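Local coordinates for general secretion pathway protein F (Vibrio cholerae, PDB 3C1Q) that probably serves in the inner membrane complex of the type II secretion system that exports toxins and proteases from the periplasm, at residues L31-R36 and V54-T59; F79-V83 and V95-L99; T63-L68 and V83-E87. All coordinates share one frame; numbering follows the deposited sequence.

Contact 1. Residues L31-R36 and V54-T59; sequences LEECLR and VRAKVT
Glu32 and Leu35 meet Arg55 and Val58 across a helical hairpin, in which helices 31-40 and 45-59 run antiparallel (168°), their local axes 9.1 Å apart. The outer rim of the interface is polar. Glu32 and Arg55 lie side by side and point the same way, forming a salt bridge in which one carboxylate oxygen serves two donors: Glu32 OE1 is 2.8 Å from Arg55 NH1 and 2.9 Å from Arg55 NE. Both hydrogen bonds are strongly bent and weak, so charge attraction probably contributes more than directional bonding. The Glu32 chain reaches this position by folding back at chi2 (90°), whereas Arg55 runs extended from CG to NE across helix 31-40, towards the side where Glu32 and Arg36 lie. Arg36 NE lies over one face of the Arg55 guanidinium, 3.2 Å from Arg55 NH2. Two donors are thus close together, and the negative charge of Glu32 would partly offset their repulsion.

Beneath the charges, Leu35 CB packs on Arg55 CB at 3.8 Å, so the arginine's aliphatic stem covers the apolar layer. Leu35 CD1 meets Val58 CG2 at 3.9 Å, the two side chains crossing at about a right angle; the beta-branched valine packs close to its own helix without a long chain. Thr59 closes one end, its CG2 methyl 3.7 Å from Glu32 CB, while its OG1 donates to the Ala56 carbonyl of its own helix. On the inner side, Leu31 touches Val25 of helix 11-26, and Val54 touches Leu64. With an apolar seam inside and charged side chains along its partly exposed edge, the pair forms an antiparallel helical hairpin of this all-helical cytoplasmic domain.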
ATOM      1  N   LEU B  31      -2.476 -13.967   9.331  1.00  8.31           N
ATOM      2  CA  LEU B  31      -1.461 -12.996   9.724  1.00  7.80           C
ATOM      3  C   LEU B  31      -0.042 -13.414   9.338  1.00  7.51           C
ATOM      4  O   LEU B  31       0.713 -12.595   8.827  1.00  7.53           O
ATOM      5  CB  LEU B  31      -1.539 -12.723  11.225  1.00  8.32           C
ATOM      6  CG  LEU B  31      -0.544 -11.695  11.756  1.00  8.00           C
ATOM      7  CD1 LEU B  31      -0.719 -10.359  11.038  1.00  8.60           C
ATOM      8  CD2 LEU B  31      -0.682 -11.556  13.293  1.00  6.60           C
ATOM      9  N   GLU B  32       0.323 -14.677   9.573  1.00  7.60           N
ATOM     10  CA  GLU B  32       1.688 -15.116   9.248  1.00  7.97           C
ATOM     11  C   GLU B  32       1.973 -14.960   7.755  1.00  8.22           C
ATOM     12  O   GLU B  32       3.102 -14.615   7.368  1.00  8.36           O
ATOM     13  CB  GLU B  32       1.966 -16.542   9.742  1.00  8.49           C
ATOM     14  CG  GLU B  32       1.204 -17.646   9.042  1.00 11.06           C
ATOM     15  CD  GLU B  32       1.926 -18.228   7.822  1.00 14.52           C
ATOM     16  OE1 GLU B  32       2.969 -17.672   7.378  1.00 16.88           O
ATOM     17  OE2 GLU B  32       1.442 -19.263   7.303  1.00 17.16           O
ATOM     18  N   GLU B  33       0.963 -15.220   6.927  1.00  7.68           N
ATOM     19  CA  GLU B  33       1.120 -15.125   5.470  1.00  7.90           C
ATOM     20  C   GLU B  33       1.260 -13.655   5.082  1.00  7.59           C
ATOM     21  O   GLU B  33       2.061 -13.292   4.192  1.00  7.48           O
ATOM     22  CB  GLU B  33      -0.077 -15.758   4.728  1.00  8.45           C
ATOM     23  CG  GLU B  33      -0.209 -17.292   4.804  1.00 10.97           C
ATOM     24  CD  GLU B  33      -1.467 -17.872   4.081  1.00 13.28           C
ATOM     25  OE1 GLU B  33      -2.019 -17.264   3.112  1.00 11.97           O
ATOM     26  OE2 GLU B  33      -1.906 -18.979   4.479  1.00 15.87           O
ATOM     27  N   CYS B  34       0.469 -12.801   5.728  1.00  7.26           N
ATOM     28  CA  CYS B  34       0.596 -11.354   5.527  1.00  8.07           C
ATOM     29  C   CYS B  34       2.003 -10.853   5.830  1.00  8.62           C
ATOM     30  O   CYS B  34       2.594 -10.092   5.052  1.00  8.77           O
ATOM     31  CB  CYS B  34      -0.398 -10.580   6.387  1.00  7.47           C
ATOM     32  SG  CYS B  34      -2.131 -10.940   6.036  1.00  6.84           S
ATOM     33  N   LEU B  35       2.531 -11.253   6.982  1.00  8.29           N
ATOM     34  CA  LEU B  35       3.887 -10.844   7.392  1.00  8.25           C
ATOM     35  C   LEU B  35       4.960 -11.336   6.423  1.00  8.67           C
ATOM     36  O   LEU B  35       5.899 -10.606   6.121  1.00  9.27           O
ATOM     37  CB  LEU B  35       4.183 -11.314   8.806  1.00  8.23           C
ATOM     38  CG  LEU B  35       3.448 -10.570   9.928  1.00  8.31           C
ATOM     39  CD1 LEU B  35       3.452 -11.373  11.226  1.00  8.27           C
ATOM     40  CD2 LEU B  35       4.052  -9.173  10.163  1.00  8.40           C
ATOM     41  N   ARG B  36       4.810 -12.560   5.926  1.00  9.18           N
ATOM     42  CA  ARG B  36       5.721 -13.084   4.904  1.00 10.05           C
ATOM     43  C   ARG B  36       5.751 -12.183   3.667  1.00  9.75           C
ATOM     44  O   ARG B  36       6.815 -11.831   3.182  1.00 10.34           O
ATOM     45  CB  ARG B  36       5.338 -14.501   4.497  1.00 10.37           C
ATOM     46  CG  ARG B  36       6.328 -15.137   3.506  1.00 13.49           C
ATOM     47  CD  ARG B  36       5.763 -16.343   2.816  1.00 18.77           C
ATOM     48  NE  ARG B  36       5.896 -17.568   3.603  1.00 21.84           N
ATOM     49  CZ  ARG B  36       6.830 -18.511   3.420  1.00 25.46           C
ATOM     50  NH1 ARG B  36       7.776 -18.389   2.486  1.00 28.07           N
ATOM     51  NH2 ARG B  36       6.834 -19.593   4.188  1.00 25.65           N
ATOM     52  N   VAL B  54       9.606 -11.256  13.236  1.00  9.10           N
ATOM     53  CA  VAL B  54       8.265 -11.107  13.786  1.00  8.75           C
ATOM     54  C   VAL B  54       7.352 -12.236  13.288  1.00  9.14           C
ATOM     55  O   VAL B  54       6.581 -12.823  14.074  1.00  8.58           O
ATOM     56  CB  VAL B  54       7.686  -9.704  13.445  1.00  8.84           C
ATOM     57  CG1 VAL B  54       6.206  -9.598  13.809  1.00  7.70           C
ATOM     58  CG2 VAL B  54       8.490  -8.613  14.204  1.00  8.75           C
ATOM     59  N   ARG B  55       7.432 -12.539  11.997  1.00  8.83           N
ATOM     60  CA  ARG B  55       6.657 -13.642  11.435  1.00  9.79           C
ATOM     61  C   ARG B  55       6.986 -14.966  12.107  1.00  9.72           C
ATOM     62  O   ARG B  55       6.080 -15.744  12.430  1.00 10.46           O
ATOM     63  CB  ARG B  55       6.874 -13.795   9.941  1.00 10.20           C
ATOM     64  CG  ARG B  55       5.884 -14.817   9.377  1.00 11.08           C
ATOM     65  CD  ARG B  55       6.182 -15.306   8.010  1.00 13.70           C
ATOM     66  NE  ARG B  55       5.601 -16.643   7.884  1.00 16.44           N
ATOM     67  CZ  ARG B  55       6.126 -17.646   7.182  1.00 21.58           C
ATOM     68  NH1 ARG B  55       5.517 -18.831   7.174  1.00 22.16           N
ATOM     69  NH2 ARG B  55       7.244 -17.477   6.475  1.00 23.56           N
ATOM     70  N   ALA B  56       8.279 -15.229  12.289  1.00  9.56           N
ATOM     71  CA  ALA B  56       8.713 -16.461  12.937  1.00  9.55           C
ATOM     72  C   ALA B  56       8.047 -16.562  14.318  1.00  9.47           C
ATOM     73  O   ALA B  56       7.446 -17.593  14.657  1.00  9.45           O
ATOM     74  CB  ALA B  56      10.222 -16.503  13.040  1.00  9.74           C
ATOM     75  N   LYS B  57       8.079 -15.474  15.081  1.00  8.39           N
ATOM     76  CA  LYS B  57       7.500 -15.483  16.428  1.00  8.71           C
ATOM     77  C   LYS B  57       5.989 -15.718  16.411  1.00  8.22           C
ATOM     78  O   LYS B  57       5.466 -16.453  17.245  1.00  8.42           O
ATOM     79  CB  LYS B  57       7.850 -14.202  17.185  1.00  8.59           C
ATOM     80  CG  LYS B  57       9.313 -14.173  17.636  1.00 11.63           C
ATOM     81  CD  LYS B  57       9.595 -13.025  18.569  1.00 15.25           C
ATOM     82  CE  LYS B  57       9.105 -13.268  19.975  1.00 16.27           C
ATOM     83  NZ  LYS B  57       9.786 -12.400  20.983  1.00 18.85           N
ATOM     84  N   VAL B  58       5.295 -15.112  15.451  1.00  7.86           N
ATOM     85  CA  VAL B  58       3.850 -15.287  15.329  1.00  7.31           C
ATOM     86  C   VAL B  58       3.521 -16.752  15.031  1.00  7.27           C
ATOM     87  O   VAL B  58       2.595 -17.309  15.613  1.00  7.39           O
ATOM     88  CB  VAL B  58       3.273 -14.359  14.251  1.00  7.43           C
ATOM     89  CG1 VAL B  58       1.868 -14.802  13.827  1.00  6.32           C
ATOM     90  CG2 VAL B  58       3.285 -12.898  14.787  1.00  6.90           C
ATOM     91  N   THR B  59       4.285 -17.378  14.142  1.00  7.87           N
ATOM     92  CA  THR B  59       4.057 -18.803  13.829  1.00  8.67           C
ATOM     93  C   THR B  59       4.329 -19.694  15.050  1.00  8.55           C
ATOM     94  O   THR B  59       3.763 -20.787  15.155  1.00  8.22           O
ATOM     95  CB  THR B  59       4.914 -19.275  12.636  1.00  9.48           C
ATOM     96  OG1 THR B  59       6.291 -19.369  13.033  1.00 10.10           O
ATOM     97  CG2 THR B  59       4.765 -18.311  11.449  1.00  8.49           C
TER

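Contact 2. Residues F79-V83 and V95-L99. With CA (calcium ion), chain G.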
ATOM      1  N   PHE B  79       1.526   2.240  19.279  1.00 11.58           N
ATOM      2  CA  PHE B  79       1.348   1.311  18.168  1.00 10.85           C
ATOM      3  C   PHE B  79       1.073  -0.082  18.737  1.00 10.42           C
ATOM      4  O   PHE B  79       0.107  -0.741  18.362  1.00 11.15           O
ATOM      5  CB  PHE B  79       2.592   1.319  17.268  1.00 10.99           C
ATOM      6  CG  PHE B  79       2.396   0.627  15.939  1.00  9.87           C
ATOM      7  CD1 PHE B  79       2.445   1.345  14.744  1.00 11.25           C
ATOM      8  CD2 PHE B  79       2.214  -0.751  15.870  1.00 10.73           C
ATOM      9  CE1 PHE B  79       2.280   0.702  13.512  1.00 11.54           C
ATOM     10  CE2 PHE B  79       2.049  -1.397  14.632  1.00 11.05           C
ATOM     11  CZ  PHE B  79       2.077  -0.670  13.459  1.00 10.51           C
ATOM     12  N   ARG B  80       1.919  -0.516  19.663  1.00 10.46           N
ATOM     13  CA  ARG B  80       1.839  -1.876  20.184  1.00 11.11           C
ATOM     14  C   ARG B  80       0.606  -2.060  21.050  1.00 11.31           C
ATOM     15  O   ARG B  80      -0.014  -3.133  21.041  1.00 11.62           O
ATOM     16  CB  ARG B  80       3.128  -2.238  20.935  1.00 11.12           C
ATOM     17  CG  ARG B  80       4.321  -2.208  20.027  1.00 12.20           C
ATOM     18  CD  ARG B  80       5.585  -2.714  20.651  1.00 14.92           C
ATOM     19  NE  ARG B  80       6.188  -1.690  21.472  1.00 18.47           N
ATOM     20  CZ  ARG B  80       6.100  -1.636  22.786  1.00 17.56           C
ATOM     21  NH1 ARG B  80       5.472  -2.587  23.461  1.00 20.07           N
ATOM     22  NH2 ARG B  80       6.672  -0.637  23.431  1.00 17.93           N
ATOM     23  N   SER B  81       0.219  -0.994  21.754  1.00 11.29           N
ATOM     24  CA  SER B  81      -1.008  -1.009  22.543  1.00 11.57           C
ATOM     25  C   SER B  81      -2.244  -1.179  21.675  1.00 10.77           C
ATOM     26  O   SER B  81      -3.135  -1.949  22.027  1.00 11.81           O
ATOM     27  CB  SER B  81      -1.128   0.269  23.367  1.00 11.41           C
ATOM     28  OG  SER B  81      -0.237   0.218  24.464  1.00 15.23           O
HETATM   29  N   MSE B  82      -2.275  -0.476  20.546  1.00 10.51           N
HETATM   30  CA  MSE B  82      -3.388  -0.565  19.599  1.00 10.37           C
HETATM   31  C   MSE B  82      -3.505  -2.008  19.042  1.00 10.49           C
HETATM   32  O   MSE B  82      -4.580  -2.594  19.030  1.00 11.03           O
HETATM   33  CB  MSE B  82      -3.232   0.476  18.460  1.00 10.19           C
HETATM   34  CG  MSE B  82      -3.453   1.984  18.857  1.00 10.79           C
HETATM   35 SE   MSE B  82      -5.100   2.247  19.815  1.00 13.48          SE
HETATM   36  CE  MSE B  82      -6.354   1.427  18.565  1.00 17.51           C
ATOM     37  N   VAL B  83      -2.385  -2.577  18.611  1.00 10.05           N
ATOM     38  CA  VAL B  83      -2.339  -3.952  18.110  1.00 10.09           C
ATOM     39  C   VAL B  83      -2.857  -4.935  19.169  1.00  9.59           C
ATOM     40  O   VAL B  83      -3.708  -5.784  18.877  1.00 10.06           O
ATOM     41  CB  VAL B  83      -0.910  -4.345  17.662  1.00  9.86           C
ATOM     42  CG1 VAL B  83      -0.861  -5.787  17.204  1.00 10.68           C
ATOM     43  CG2 VAL B  83      -0.436  -3.421  16.520  1.00  8.40           C
ATOM     44  N   VAL B  95      -8.128  -2.221  13.536  1.00 10.93           N
ATOM     45  CA  VAL B  95      -7.066  -1.514  14.260  1.00 11.14           C
ATOM     46  C   VAL B  95      -5.866  -1.281  13.342  1.00 10.16           C
ATOM     47  O   VAL B  95      -5.328  -0.168  13.300  1.00 10.22           O
ATOM     48  CB  VAL B  95      -6.663  -2.221  15.568  1.00 11.45           C
ATOM     49  CG1 VAL B  95      -5.411  -1.574  16.185  1.00 13.38           C
ATOM     50  CG2 VAL B  95      -7.819  -2.176  16.583  1.00 12.07           C
ATOM     51  N   LEU B  96      -5.483  -2.296  12.559  1.00  9.18           N
ATOM     52  CA  LEU B  96      -4.400  -2.108  11.591  1.00  8.36           C
ATOM     53  C   LEU B  96      -4.752  -1.026  10.574  1.00  8.67           C
ATOM     54  O   LEU B  96      -3.901  -0.198  10.217  1.00  8.28           O
ATOM     55  CB  LEU B  96      -4.014  -3.424  10.895  1.00  7.94           C
ATOM     56  CG  LEU B  96      -3.226  -4.412  11.740  1.00  7.35           C
ATOM     57  CD1 LEU B  96      -3.047  -5.716  10.987  1.00  5.52           C
ATOM     58  CD2 LEU B  96      -1.859  -3.822  12.164  1.00  6.14           C
ATOM     59  N   GLU B  97      -5.986  -1.029  10.093  1.00  8.39           N
ATOM     60  CA  GLU B  97      -6.428   0.012   9.154  1.00  9.08           C
ATOM     61  C   GLU B  97      -6.215   1.392   9.773  1.00  8.22           C
ATOM     62  O   GLU B  97      -5.692   2.309   9.122  1.00  9.20           O
ATOM     63  CB  GLU B  97      -7.901  -0.170   8.783  1.00  7.98           C
ATOM     64  CG  GLU B  97      -8.442   0.897   7.821  1.00  9.98           C
ATOM     65  CD  GLU B  97      -7.647   0.989   6.537  1.00  9.74           C
ATOM     66  OE1 GLU B  97      -7.209  -0.079   6.012  1.00 10.53           O
ATOM     67  OE2 GLU B  97      -7.452   2.131   6.053  1.00  8.59           O
ATOM     68  N   ARG B  98      -6.648   1.559  11.019  1.00  8.02           N
ATOM     69  CA  ARG B  98      -6.477   2.851  11.704  1.00  8.14           C
ATOM     70  C   ARG B  98      -5.008   3.210  11.894  1.00  7.73           C
ATOM     71  O   ARG B  98      -4.630   4.386  11.749  1.00  7.54           O
ATOM     72  CB  ARG B  98      -7.215   2.868  13.029  1.00  8.40           C
ATOM     73  CG  ARG B  98      -8.737   2.913  12.848  1.00  9.64           C
ATOM     74  CD  ARG B  98      -9.428   3.538  14.042  1.00 10.85           C
ATOM     75  NE  ARG B  98      -9.453   2.627  15.174  1.00 12.92           N
ATOM     76  CZ  ARG B  98     -10.259   1.570  15.267  1.00 12.59           C
ATOM     77  NH1 ARG B  98     -11.125   1.274  14.297  1.00 15.16           N
ATOM     78  NH2 ARG B  98     -10.207   0.808  16.340  1.00 11.43           N
ATOM     79  N   LEU B  99      -4.171   2.212  12.192  1.00  7.11           N
ATOM     80  CA  LEU B  99      -2.733   2.463  12.337  1.00  6.85           C
ATOM     81  C   LEU B  99      -2.118   2.871  10.982  1.00  6.58           C
ATOM     82  O   LEU B  99      -1.277   3.757  10.913  1.00  6.43           O
ATOM     83  CB  LEU B  99      -2.033   1.219  12.880  1.00  6.36           C
ATOM     84  CG  LEU B  99      -2.206   1.004  14.371  1.00  5.84           C
ATOM     85  CD1 LEU B  99      -1.856  -0.455  14.754  1.00  7.38           C
ATOM     86  CD2 LEU B  99      -1.359   2.015  15.188  1.00  6.31           C
TER
HETATM   87 CA    CA G   1      -8.556   4.083   5.694  1.00 11.40          CA
HETATM   88  O   HOH W   1     -10.134   2.720   4.387  1.00 13.88           O
HETATM   89  O   HOH W   2     -10.510   3.791   7.207  1.00 15.82           O
HETATM   90  O   HOH W   3      -7.484   4.196   3.572  1.00 11.60           O
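Leu99 lies over one face of the Phe79 ring, its CD1 methyl 4.1 Å from the ring centroid and 14° off the normal, a CH-pi contact. Its other methyl, Leu99 CD2, reaches Phe79 CD1 at 3.9 Å. With CG anti to the backbone N (chi1 -167°), Phe79 swings its ring round to receive the branched leucine end. Leu99 CD1 also touches Val83 CG2 at 3.7 Å. One turn away Val95 presses CG1 against the backbone, 3.1 Å from Met82 O, and its slim branch suits so tight a place. Met82, a selenomethionine here, adds CB at 3.8 Å from Val95 CG1 and curls its chain so that CE comes to the edge of the Arg98 guanidinium.

These layers join helices 77-89 and 92-121, consecutive antiparallel helices of the cytoplasmic helical domain, and Thr18 of helix 11-26 touches both Phe79 and Leu99. On another side of helix 92-121, Glu97 OE2 binds the calcium ion at 2.3 Å, alongside three waters. Asp101 of the same chain and Glu43 of the second subunit bind the same ion, which therefore bridges the dimer. Arg19 and Gln26 hydrogen-bond the Glu97 carboxylate and help to fix its orientation.

Contact 3. Residues T63-L68 and V83-E87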
ATOM      1  N   THR B  63       1.934 -13.365  20.187  1.00  9.57           N
ATOM      2  CA  THR B  63       1.049 -12.399  19.538  1.00  9.67           C
ATOM      3  C   THR B  63       1.862 -11.398  18.707  1.00  9.59           C
ATOM      4  O   THR B  63       3.078 -11.247  18.870  1.00 10.22           O
ATOM      5  CB  THR B  63       0.207 -11.630  20.545  1.00  9.78           C
ATOM      6  OG1 THR B  63       1.084 -11.078  21.532  1.00 10.60           O
ATOM      7  CG2 THR B  63      -0.836 -12.525  21.198  1.00  9.87           C
ATOM      8  N   LEU B  64       1.192 -10.736  17.786  1.00 10.17           N
ATOM      9  CA  LEU B  64       1.837  -9.691  17.027  1.00 10.23           C
ATOM     10  C   LEU B  64       2.318  -8.585  17.963  1.00 10.55           C
ATOM     11  O   LEU B  64       3.476  -8.162  17.883  1.00 11.03           O
ATOM     12  CB  LEU B  64       0.905  -9.133  15.963  1.00 10.17           C
ATOM     13  CG  LEU B  64       1.502  -8.029  15.082  1.00 10.82           C
ATOM     14  CD1 LEU B  64       2.767  -8.480  14.362  1.00 12.77           C
ATOM     15  CD2 LEU B  64       0.459  -7.505  14.071  1.00 11.63           C
ATOM     16  N   SER B  65       1.444  -8.122  18.848  1.00 11.10           N
ATOM     17  CA  SER B  65       1.803  -7.066  19.811  1.00 11.15           C
ATOM     18  C   SER B  65       3.019  -7.439  20.659  1.00 11.10           C
ATOM     19  O   SER B  65       3.903  -6.607  20.890  1.00 10.17           O
ATOM     20  CB  SER B  65       0.611  -6.714  20.719  1.00 11.51           C
ATOM     21  OG  SER B  65       0.096  -7.846  21.394  1.00 12.26           O
ATOM     22  N   ASP B  66       3.089  -8.688  21.120  1.00 10.80           N
ATOM     23  CA  ASP B  66       4.217  -9.099  21.957  1.00 11.29           C
ATOM     24  C   ASP B  66       5.503  -9.120  21.113  1.00 11.83           C
ATOM     25  O   ASP B  66       6.556  -8.623  21.542  1.00 11.19           O
ATOM     26  CB  ASP B  66       3.927 -10.474  22.587  1.00 11.38           C
ATOM     27  CG  ASP B  66       4.949 -10.887  23.615  1.00 12.76           C
ATOM     28  OD1 ASP B  66       5.451 -10.002  24.339  1.00 15.20           O
ATOM     29  OD2 ASP B  66       5.220 -12.105  23.721  1.00 11.89           O
ATOM     30  N   SER B  67       5.393  -9.662  19.905  1.00 11.60           N
ATOM     31  CA  SER B  67       6.527  -9.739  18.965  1.00 12.26           C
ATOM     32  C   SER B  67       7.080  -8.346  18.613  1.00 12.43           C
ATOM     33  O   SER B  67       8.289  -8.140  18.615  1.00 12.19           O
ATOM     34  CB  SER B  67       6.128 -10.494  17.704  1.00 12.67           C
ATOM     35  OG  SER B  67       5.701 -11.828  17.991  1.00 11.96           O
ATOM     36  N   LEU B  68       6.190  -7.386  18.363  1.00 11.99           N
ATOM     37  CA  LEU B  68       6.622  -6.021  18.004  1.00 11.83           C
ATOM     38  C   LEU B  68       7.413  -5.353  19.121  1.00 11.70           C
ATOM     39  O   LEU B  68       8.133  -4.387  18.876  1.00 11.53           O
ATOM     40  CB  LEU B  68       5.427  -5.151  17.642  1.00 12.32           C
ATOM     41  CG  LEU B  68       4.587  -5.587  16.443  1.00 11.46           C
ATOM     42  CD1 LEU B  68       3.439  -4.591  16.227  1.00 11.66           C
ATOM     43  CD2 LEU B  68       5.424  -5.749  15.181  1.00 13.23           C
ATOM     44  N   VAL B  83      -2.385  -2.577  18.611  1.00 10.05           N
ATOM     45  CA  VAL B  83      -2.339  -3.952  18.110  1.00 10.09           C
ATOM     46  C   VAL B  83      -2.857  -4.935  19.169  1.00  9.59           C
ATOM     47  O   VAL B  83      -3.708  -5.784  18.877  1.00 10.06           O
ATOM     48  CB  VAL B  83      -0.910  -4.345  17.662  1.00  9.86           C
ATOM     49  CG1 VAL B  83      -0.861  -5.787  17.204  1.00 10.68           C
ATOM     50  CG2 VAL B  83      -0.436  -3.421  16.520  1.00  8.40           C
ATOM     51  N   ALA B  84      -2.341  -4.821  20.387  1.00 10.68           N
ATOM     52  CA  ALA B  84      -2.827  -5.617  21.522  1.00 11.01           C
ATOM     53  C   ALA B  84      -4.339  -5.537  21.681  1.00 11.52           C
ATOM     54  O   ALA B  84      -4.991  -6.567  21.859  1.00 12.13           O
ATOM     55  CB  ALA B  84      -2.147  -5.187  22.842  1.00 10.94           C
ATOM     56  N   ALA B  85      -4.900  -4.325  21.651  1.00 11.85           N
ATOM     57  CA  ALA B  85      -6.363  -4.164  21.786  1.00 11.68           C
ATOM     58  C   ALA B  85      -7.090  -4.895  20.662  1.00 11.40           C
ATOM     59  O   ALA B  85      -8.074  -5.573  20.913  1.00 11.79           O
ATOM     60  CB  ALA B  85      -6.775  -2.663  21.833  1.00 12.07           C
ATOM     61  N   GLY B  86      -6.600  -4.766  19.429  1.00 10.95           N
ATOM     62  CA  GLY B  86      -7.183  -5.478  18.290  1.00 11.30           C
ATOM     63  C   GLY B  86      -7.110  -6.999  18.403  1.00 11.30           C
ATOM     64  O   GLY B  86      -8.102  -7.704  18.159  1.00 10.90           O
ATOM     65  N   GLU B  87      -5.947  -7.525  18.779  1.00 11.60           N
ATOM     66  CA  GLU B  87      -5.790  -8.967  18.917  1.00 12.32           C
ATOM     67  C   GLU B  87      -6.708  -9.489  20.015  1.00 12.53           C
ATOM     68  O   GLU B  87      -7.405 -10.469  19.827  1.00 12.87           O
ATOM     69  CB  GLU B  87      -4.332  -9.346  19.212  1.00 12.59           C
ATOM     70  CG  GLU B  87      -3.420  -9.080  18.052  1.00 13.12           C
ATOM     71  CD  GLU B  87      -2.002  -9.505  18.316  1.00 12.53           C
ATOM     72  OE1 GLU B  87      -1.321  -8.839  19.126  1.00 12.04           O
ATOM     73  OE2 GLU B  87      -1.566 -10.515  17.713  1.00 12.74           O
TER
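The Glu87 carboxylate, the flat group of this contact, turns its two oxygens toward the start of helix 64-68, with Thr63 CB to one side of its plane and Leu64 CB to the other. At its edge OE2 accepts from Leu64 N at 2.8 Å through the syn lone pair. OE1 accepts twice: Ser65 N comes from the syn side, 32° out of the plane, at 2.9 Å, while Ser65 OG, also 2.9 Å away, donates to OE1 nearly in line with the C-O bond. Three hydrogen bonds thus grip one carboxylate and fix its rotation. Glutamate has the length to reach from one helix to the next, its chain extended beyond CG (chi2 -178°), and the backbone N-H groups at a helix start would probably stabilise its negative charge.

The next N-H in the turn is met from within: Thr63, the N-cap, accepts from Asp66 N with OG1 at 3.1 Å. Ser67 contributes too, its N and OG reaching Thr63 O from opposite faces of the carbonyl plane.

Below the carboxylate the contact becomes apolar. Val83 CG1 is 3.8 Å from Leu64 CD2, the two side chains crossing nearly at right angles, and the other branch, Val83 CG2, reaches Leu68 CD1. Small residues let the backbones close in: Ser65 CB lies 3.5 Å from Ala84 N, and the Ala84 methyl faces the serine side chain. Leu64 continues inward to Val54 of helix 45-59, and Leu68 to Phe79. What results is a helix N terminus with a threonine N-cap, its first-turn N-H groups bound by a glutamate from an antiparallel helix of the same all-helical domain.

Along the chain contact 1 closes first, between helices 31-40 and 45-59; helix 64-68 then opens contact 3, and helix 77-89 serves both contact 3 and contact 2. Val83 belongs to both of these, whose centres are 8 Å apart. Contact 1 touches contact 3 through Val54 and Leu31 packing on Leu64, with centres 12 Å apart, but it does not touch contact 2, whose centre is 16 Å away. Helix 64-68 thus links the 31-59 hairpin to the pair 77-89 and 92-121. Contact 2 carries Glu97 of the intersubunit calcium site, and the hairpin's turn holds Glu43, which in the second subunit completes that site; the packing joins both ligand-supplying parts.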